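Local coordinates for protein carbonic anhydrase (Trichomonas vaginalis, PDB 6Y04) that probably catalyses the reversible hydration of carbon dioxide to hydrogencarbonate, as a zinc-dependent carbonic anhydrase of the beta class, at residues 61-66 with 99-104; 150-153 with 158-161; 164-169 with 175-180. One frame throughout, in Å; residues are numbered along the deposited sequence.

Interaction 1 (61-66 with 99-104); sequences KAAGNG and CGMTHA. With ZN (zinc ion), chain C.
The CA of G64 lies against the sulfur of the zinc ligand C99, 3.9 Å from C99 SG, so a glycine methylene lies beside the metal-bound sulfur. The same G64 backbone meets M101, and no direct hydrogen bond links the two loops. M101 comes in alongside: its CG lies 3.8 Å from the G64 N, and the chain, bent at both chi2 (-70°) and chi3 (-85°), folds back over A63. There M101 SD packs on A63 CB at 4.1 Å and its CE methyl ends near A63 O. G64 stands in the type II turn from A62 to N65, closed by the N65 N to A62 O bond. The facing loop makes a type I turn from C99 to T102, where T102 OG1 donates to C99 O over 3.0 Å, from above the carbonyl plane. With SG anti to the backbone N (chi1 -173°), C99 reaches the zinc ion at 2.3 Å. C37 and H96 complete the protein ligands. A water bound to the metal at 2.0 Å also accepts a bond from G100 N, so the C99 loop holds the water as well as the metal. A63 N hydrogen-bonds S78 OG of the second subunit and M101 packs on V81 of that subunit, which places the contact at the dimer interface. The Cys-His-Cys site matches the open form of the beta-carbonic anhydrase active site, in which water is the fourth ligand.

Interaction 2 (150-153 with 158-161); sequences CVRE and PKNI
A side chain from the last turn of helix 140-152 is held by backbone carbonyls of the loop that leads into strand 163-168: R152 reaches across to the type I turn P158-I161, at a partly buried place far from the zinc site. Its two terminal nitrogens each take a different carbonyl. NH1 donates to P158 O at 3.2 Å, and NH2 to I161 O at 2.6 Å; both acceptors lie at the edge of the guanidinium, tilted from its plane by 20° and 24°. The K159 O, over one face of the group, lies 3.5 Å from NH2 but is not in line for a hydrogen bond. R152 gets there because its chain starts with CG anti to the backbone N and then bends at chi2 and chi3, which turns the guanidinium off the helix and onto the loop. The aliphatic part of K159 runs beside it, its CD 4.4 Å from NH1. I161 packs on I83 and I91, and P158 on Y84, setting the turn against helix 74-85 and strand 90-96. Two of the loop's peptide oxygens, P158 O and I161 O, thus bond one charged group, which ties the helix end to the turn.

Interaction 3 (164-169 with 175-180); sequences HGLLIH and VTTIIN
Strands 164-168 and 175-179 run antiparallel, their axes at 146° and 4.5 Å apart at closest approach, and the pairing breaks register once, between G165 and L166. The break is a classic beta bulge: I178 N and I179 N both donate to G165 O, at 2.7 Å and 3.0 Å, from the same face of its plane, while G165 N returns a bond to I179 O. Beyond it, L167 and T176 form a hydrogen-bonded pair. On one face I168 and V175 meet, I168 CG1 3.9 Å from V175 CG2; next along, L166 puts CD2 3.9 Å from T177 OG1 and its CB near V175 CG1. L166 also touches F92 and M94 and, on the second subunit, L4. On the other face L167 CB packs on I178 CG1 at 3.9 Å, because I178, inserted by the bulge, has its CG1 anti to the carbonyl carbon (chi1 -53°) and lies over the partner strand. That face is backed by helix 140-152 through I144 and K145. H164, near the strand's start, bonds E90 through NE2 and stacks on F92. This beta hairpin adds an antiparallel strand, outermost within this chain, to the otherwise parallel beta-carbonic anhydrase sheet.

In the fold
Interactions 1, 2 and 3 follow one another along the chain, and none touches another except that 2 and 3 adjoin in the sequence. Their centres lie 22 Å (1 and 2), 16 Å (1 and 3) and 17 Å (2 and 3) apart. Interaction 1 joins the loops after strands 57-61 and 90-96 at the zinc site. Strand 90-96 lies beside strand 163-168, which opens interaction 3; interaction 2 spans the connection from helix 140-152 into that same strand. The helix also packs on interaction 3. Through strands 90-96 and 163-168 the sheet connects the zinc-site loop with the hairpin. Interactions 1 and 3 both meet the second subunit, so zinc-site loops and hairpin share in the dimer contact.

Interaction 1 (61-66 with 99-104)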
# COMPACT_ATOMS: atom_id res chain seq x y z
N LYS A 61 -0.36 -1.68 -0.98
CA LYS A 61 -1.74 -1.60 -0.53
C LYS A 61 -2.31 -0.19 -0.72
O LYS A 61 -1.71 0.79 -0.30
CB LYS A 61 -1.88 -1.92 0.96
CG LYS A 61 -1.48 -3.32 1.41
CD LYS A 61 -2.00 -3.55 2.81
CE LYS A 61 -1.45 -4.78 3.49
NZ LYS A 61 -1.94 -4.84 4.88
N ALA A 62 -3.51 -0.13 -1.30
CA ALA A 62 -4.30 1.08 -1.40
C ALA A 62 -5.78 0.72 -1.29
O ALA A 62 -6.15 -0.42 -1.54
CB ALA A 62 -4.02 1.78 -2.72
N ALA A 63 -6.61 1.71 -0.95
CA ALA A 63 -8.05 1.51 -0.89
C ALA A 63 -8.56 0.97 -2.22
O ALA A 63 -8.56 1.68 -3.22
CB ALA A 63 -8.72 2.82 -0.53
N GLY A 64 -8.96 -0.31 -2.22
CA GLY A 64 -9.59 -0.91 -3.39
C GLY A 64 -8.59 -1.53 -4.37
O GLY A 64 -9.00 -2.06 -5.40
N ASN A 65 -7.29 -1.45 -4.05
CA ASN A 65 -6.23 -2.13 -4.78
C ASN A 65 -6.40 -2.00 -6.30
O ASN A 65 -6.27 -2.98 -7.03
CB ASN A 65 -6.13 -3.61 -4.38
CG ASN A 65 -7.45 -4.34 -4.47
OD1 ASN A 65 -8.24 -4.33 -3.52
ND2 ASN A 65 -7.71 -4.97 -5.61
N GLY A 66 -6.68 -0.77 -6.76
CA GLY A 66 -7.07 -0.56 -8.14
C GLY A 66 -5.96 0.07 -8.97
O GLY A 66 -5.25 0.97 -8.51
N CYS A 99 -15.65 -4.91 -0.17
CA CYS A 99 -14.65 -3.85 -0.22
C CYS A 99 -15.38 -2.53 0.00
O CYS A 99 -16.51 -2.37 -0.47
CB CYS A 99 -13.92 -3.83 -1.57
SG CYS A 99 -12.53 -2.66 -1.62
N GLY A 100 -14.75 -1.60 0.74
CA GLY A 100 -15.41 -0.38 1.18
C GLY A 100 -15.54 0.66 0.06
O GLY A 100 -16.14 1.72 0.24
N MET A 101 -14.99 0.30 -1.10
CA MET A 101 -14.80 1.20 -2.22
C MET A 101 -15.96 1.06 -3.19
O MET A 101 -16.19 1.94 -4.02
CB MET A 101 -13.49 0.85 -2.94
CG MET A 101 -12.29 1.46 -2.26
SD MET A 101 -12.27 3.26 -2.45
CE MET A 101 -11.46 3.43 -4.04
N THR A 102 -16.68 -0.07 -3.07
CA THR A 102 -17.89 -0.35 -3.82
C THR A 102 -18.94 0.73 -3.53
O THR A 102 -19.42 1.39 -4.46
CB THR A 102 -18.43 -1.75 -3.51
OG1 THR A 102 -17.34 -2.66 -3.33
CG2 THR A 102 -19.35 -2.29 -4.59
N HIS A 103 -19.28 0.89 -2.24
CA HIS A 103 -20.30 1.84 -1.81
C HIS A 103 -19.66 3.14 -1.31
O HIS A 103 -20.21 3.80 -0.43
CB HIS A 103 -21.27 1.19 -0.81
CG HIS A 103 -20.63 0.45 0.32
ND1 HIS A 103 -20.59 -0.93 0.36
CD2 HIS A 103 -20.02 0.88 1.45
CE1 HIS A 103 -19.98 -1.32 1.46
NE2 HIS A 103 -19.61 -0.23 2.14
N ALA A 104 -18.51 3.49 -1.88
CA ALA A 104 -17.93 4.81 -1.74
C ALA A 104 -18.08 5.54 -3.07
O ALA A 104 -17.85 4.98 -4.13
CB ALA A 104 -16.48 4.71 -1.33
ZN ZN C . -11.18 -2.84 0.28
O HOH W 1 -11.98 -1.62 1.65

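Interaction 2 (150-153 with 158-161)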
# COMPACT_ATOMS: atom_id res chain seq x y z
N CYS A 150 -5.11 -3.38 -16.77
CA CYS A 150 -4.42 -2.10 -16.85
C CYS A 150 -2.92 -2.25 -16.57
O CYS A 150 -2.12 -1.51 -17.13
CB CYS A 150 -5.04 -1.04 -15.93
SG CYS A 150 -6.61 -0.39 -16.57
N VAL A 151 -2.56 -3.20 -15.71
CA VAL A 151 -1.15 -3.48 -15.48
C VAL A 151 -0.56 -4.12 -16.74
O VAL A 151 0.51 -3.74 -17.19
CB VAL A 151 -0.93 -4.33 -14.22
CG1 VAL A 151 0.55 -4.62 -13.98
CG2 VAL A 151 -1.53 -3.67 -12.99
N ARG A 152 -1.31 -5.07 -17.32
CA ARG A 152 -0.88 -5.78 -18.52
C ARG A 152 -0.58 -4.80 -19.65
O ARG A 152 0.47 -4.88 -20.28
CB ARG A 152 -1.92 -6.85 -18.90
CG ARG A 152 -1.62 -7.62 -20.18
CD ARG A 152 -0.14 -7.87 -20.42
NE ARG A 152 0.43 -9.00 -19.68
CZ ARG A 152 1.62 -9.00 -19.09
NH1 ARG A 152 2.39 -7.93 -19.11
NH2 ARG A 152 2.03 -10.09 -18.47
N GLU A 153 -1.51 -3.87 -19.90
CA GLU A 153 -1.44 -2.97 -21.04
C GLU A 153 -0.54 -1.77 -20.74
O GLU A 153 -0.42 -0.88 -21.58
CB GLU A 153 -2.84 -2.54 -21.48
CG GLU A 153 -3.51 -3.57 -22.37
CD GLU A 153 -5.03 -3.57 -22.42
OE1 GLU A 153 -5.64 -2.50 -22.18
OE2 GLU A 153 -5.61 -4.64 -22.69
N PRO A 158 7.00 -5.32 -18.64
CA PRO A 158 7.40 -6.31 -19.64
C PRO A 158 6.31 -7.35 -19.85
O PRO A 158 5.54 -7.62 -18.93
CB PRO A 158 8.63 -6.99 -19.03
CG PRO A 158 9.13 -6.03 -17.98
CD PRO A 158 7.90 -5.32 -17.47
N LYS A 159 6.27 -7.93 -21.05
CA LYS A 159 5.26 -8.91 -21.43
C LYS A 159 5.51 -10.25 -20.74
O LYS A 159 4.60 -11.07 -20.63
CB LYS A 159 5.22 -9.05 -22.96
CG LYS A 159 4.85 -7.77 -23.70
CD LYS A 159 3.50 -7.20 -23.29
CE LYS A 159 3.00 -6.08 -24.17
NZ LYS A 159 1.60 -5.73 -23.84
N ASN A 160 6.75 -10.45 -20.27
CA ASN A 160 7.15 -11.73 -19.71
C ASN A 160 6.91 -11.77 -18.20
O ASN A 160 7.33 -12.72 -17.54
CB ASN A 160 8.60 -12.07 -20.06
CG ASN A 160 9.62 -11.22 -19.33
OD1 ASN A 160 9.45 -10.01 -19.19
ND2 ASN A 160 10.69 -11.83 -18.85
N ILE A 161 6.25 -10.75 -17.64
CA ILE A 161 5.93 -10.74 -16.22
C ILE A 161 4.45 -11.11 -16.07
O ILE A 161 3.57 -10.30 -16.37
CB ILE A 161 6.24 -9.37 -15.57
CG1 ILE A 161 7.72 -8.97 -15.69
CG2 ILE A 161 5.71 -9.28 -14.14
CD1 ILE A 161 8.67 -9.72 -14.79

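Interaction 3 (164-169 with 175-180)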
# COMPACT_ATOMS: atom_id res chain seq x y z
N HIS A 164 -1.49 -11.98 -12.19
CA HIS A 164 -2.57 -12.81 -11.70
C HIS A 164 -3.60 -11.97 -10.96
O HIS A 164 -3.30 -10.90 -10.44
CB HIS A 164 -2.05 -13.94 -10.79
CG HIS A 164 -0.79 -14.57 -11.27
ND1 HIS A 164 -0.79 -15.58 -12.20
CD2 HIS A 164 0.50 -14.35 -10.95
CE1 HIS A 164 0.45 -15.95 -12.44
NE2 HIS A 164 1.26 -15.21 -11.68
N GLY A 165 -4.82 -12.50 -10.89
CA GLY A 165 -5.90 -11.87 -10.14
C GLY A 165 -6.48 -12.84 -9.12
O GLY A 165 -6.83 -13.96 -9.47
N LEU A 166 -6.54 -12.38 -7.87
CA LEU A 166 -7.06 -13.19 -6.77
C LEU A 166 -8.15 -12.41 -6.05
O LEU A 166 -8.18 -11.18 -6.06
CB LEU A 166 -5.93 -13.54 -5.81
CG LEU A 166 -4.72 -14.25 -6.42
CD1 LEU A 166 -3.67 -14.52 -5.36
CD2 LEU A 166 -5.12 -15.54 -7.11
N LEU A 167 -9.03 -13.17 -5.39
CA LEU A 167 -10.04 -12.62 -4.51
C LEU A 167 -9.91 -13.31 -3.16
O LEU A 167 -9.84 -14.54 -3.08
CB LEU A 167 -11.41 -12.84 -5.15
CG LEU A 167 -12.62 -12.49 -4.27
CD1 LEU A 167 -12.93 -11.00 -4.33
CD2 LEU A 167 -13.85 -13.29 -4.70
N ILE A 168 -9.81 -12.49 -2.10
CA ILE A 168 -9.78 -13.01 -0.74
C ILE A 168 -11.06 -12.56 -0.03
O ILE A 168 -11.56 -11.46 -0.26
CB ILE A 168 -8.50 -12.60 0.02
CG1 ILE A 168 -8.42 -13.24 1.40
CG2 ILE A 168 -8.34 -11.09 0.09
CD1 ILE A 168 -7.09 -13.11 2.10
N HIS A 169 -11.58 -13.46 0.82
CA HIS A 169 -12.69 -13.13 1.70
C HIS A 169 -12.15 -12.57 3.01
O HIS A 169 -11.39 -13.23 3.72
CB HIS A 169 -13.61 -14.33 1.91
CG HIS A 169 -14.89 -13.94 2.56
ND1 HIS A 169 -14.94 -13.44 3.86
CD2 HIS A 169 -16.16 -13.92 2.11
CE1 HIS A 169 -16.18 -13.14 4.17
NE2 HIS A 169 -16.95 -13.44 3.12
N VAL A 175 -9.19 -17.72 -0.45
CA VAL A 175 -8.68 -17.08 -1.66
C VAL A 175 -9.17 -17.89 -2.86
O VAL A 175 -9.09 -19.11 -2.87
CB VAL A 175 -7.14 -16.98 -1.63
CG1 VAL A 175 -6.58 -16.36 -2.90
CG2 VAL A 175 -6.64 -16.24 -0.40
N THR A 176 -9.72 -17.19 -3.86
CA THR A 176 -10.12 -17.83 -5.10
C THR A 176 -9.41 -17.15 -6.27
O THR A 176 -9.38 -15.92 -6.34
CB THR A 176 -11.65 -17.92 -5.25
OG1 THR A 176 -12.10 -17.03 -6.28
CG2 THR A 176 -12.43 -17.67 -3.98
N THR A 177 -8.87 -17.95 -7.19
CA THR A 177 -8.20 -17.48 -8.39
C THR A 177 -9.24 -16.87 -9.34
O THR A 177 -10.28 -17.47 -9.59
CB THR A 177 -7.41 -18.62 -9.04
OG1 THR A 177 -6.48 -19.05 -8.05
CG2 THR A 177 -6.67 -18.24 -10.30
N ILE A 178 -8.94 -15.68 -9.85
CA ILE A 178 -9.81 -15.02 -10.81
C ILE A 178 -9.15 -15.04 -12.18
O ILE A 178 -9.76 -15.49 -13.15
CB ILE A 178 -10.15 -13.59 -10.35
CG1 ILE A 178 -10.71 -13.56 -8.92
CG2 ILE A 178 -11.09 -12.90 -11.34
CD1 ILE A 178 -12.01 -14.32 -8.72
N ILE A 179 -7.88 -14.59 -12.25
CA ILE A 179 -7.12 -14.65 -13.49
C ILE A 179 -5.78 -15.34 -13.24
O ILE A 179 -5.06 -14.99 -12.31
CB ILE A 179 -6.94 -13.25 -14.12
CG1 ILE A 179 -8.28 -12.68 -14.60
CG2 ILE A 179 -5.93 -13.27 -15.25
CD1 ILE A 179 -8.22 -11.23 -15.02
N ASN A 180 -5.47 -16.33 -14.08
CA ASN A 180 -4.16 -16.97 -14.12
C ASN A 180 -3.35 -16.32 -15.25
O ASN A 180 -3.77 -16.38 -16.40
CB ASN A 180 -4.29 -18.48 -14.30
CG ASN A 180 -2.97 -19.22 -14.44
OD1 ASN A 180 -2.03 -18.74 -15.08
ND2 ASN A 180 -2.89 -20.40 -13.85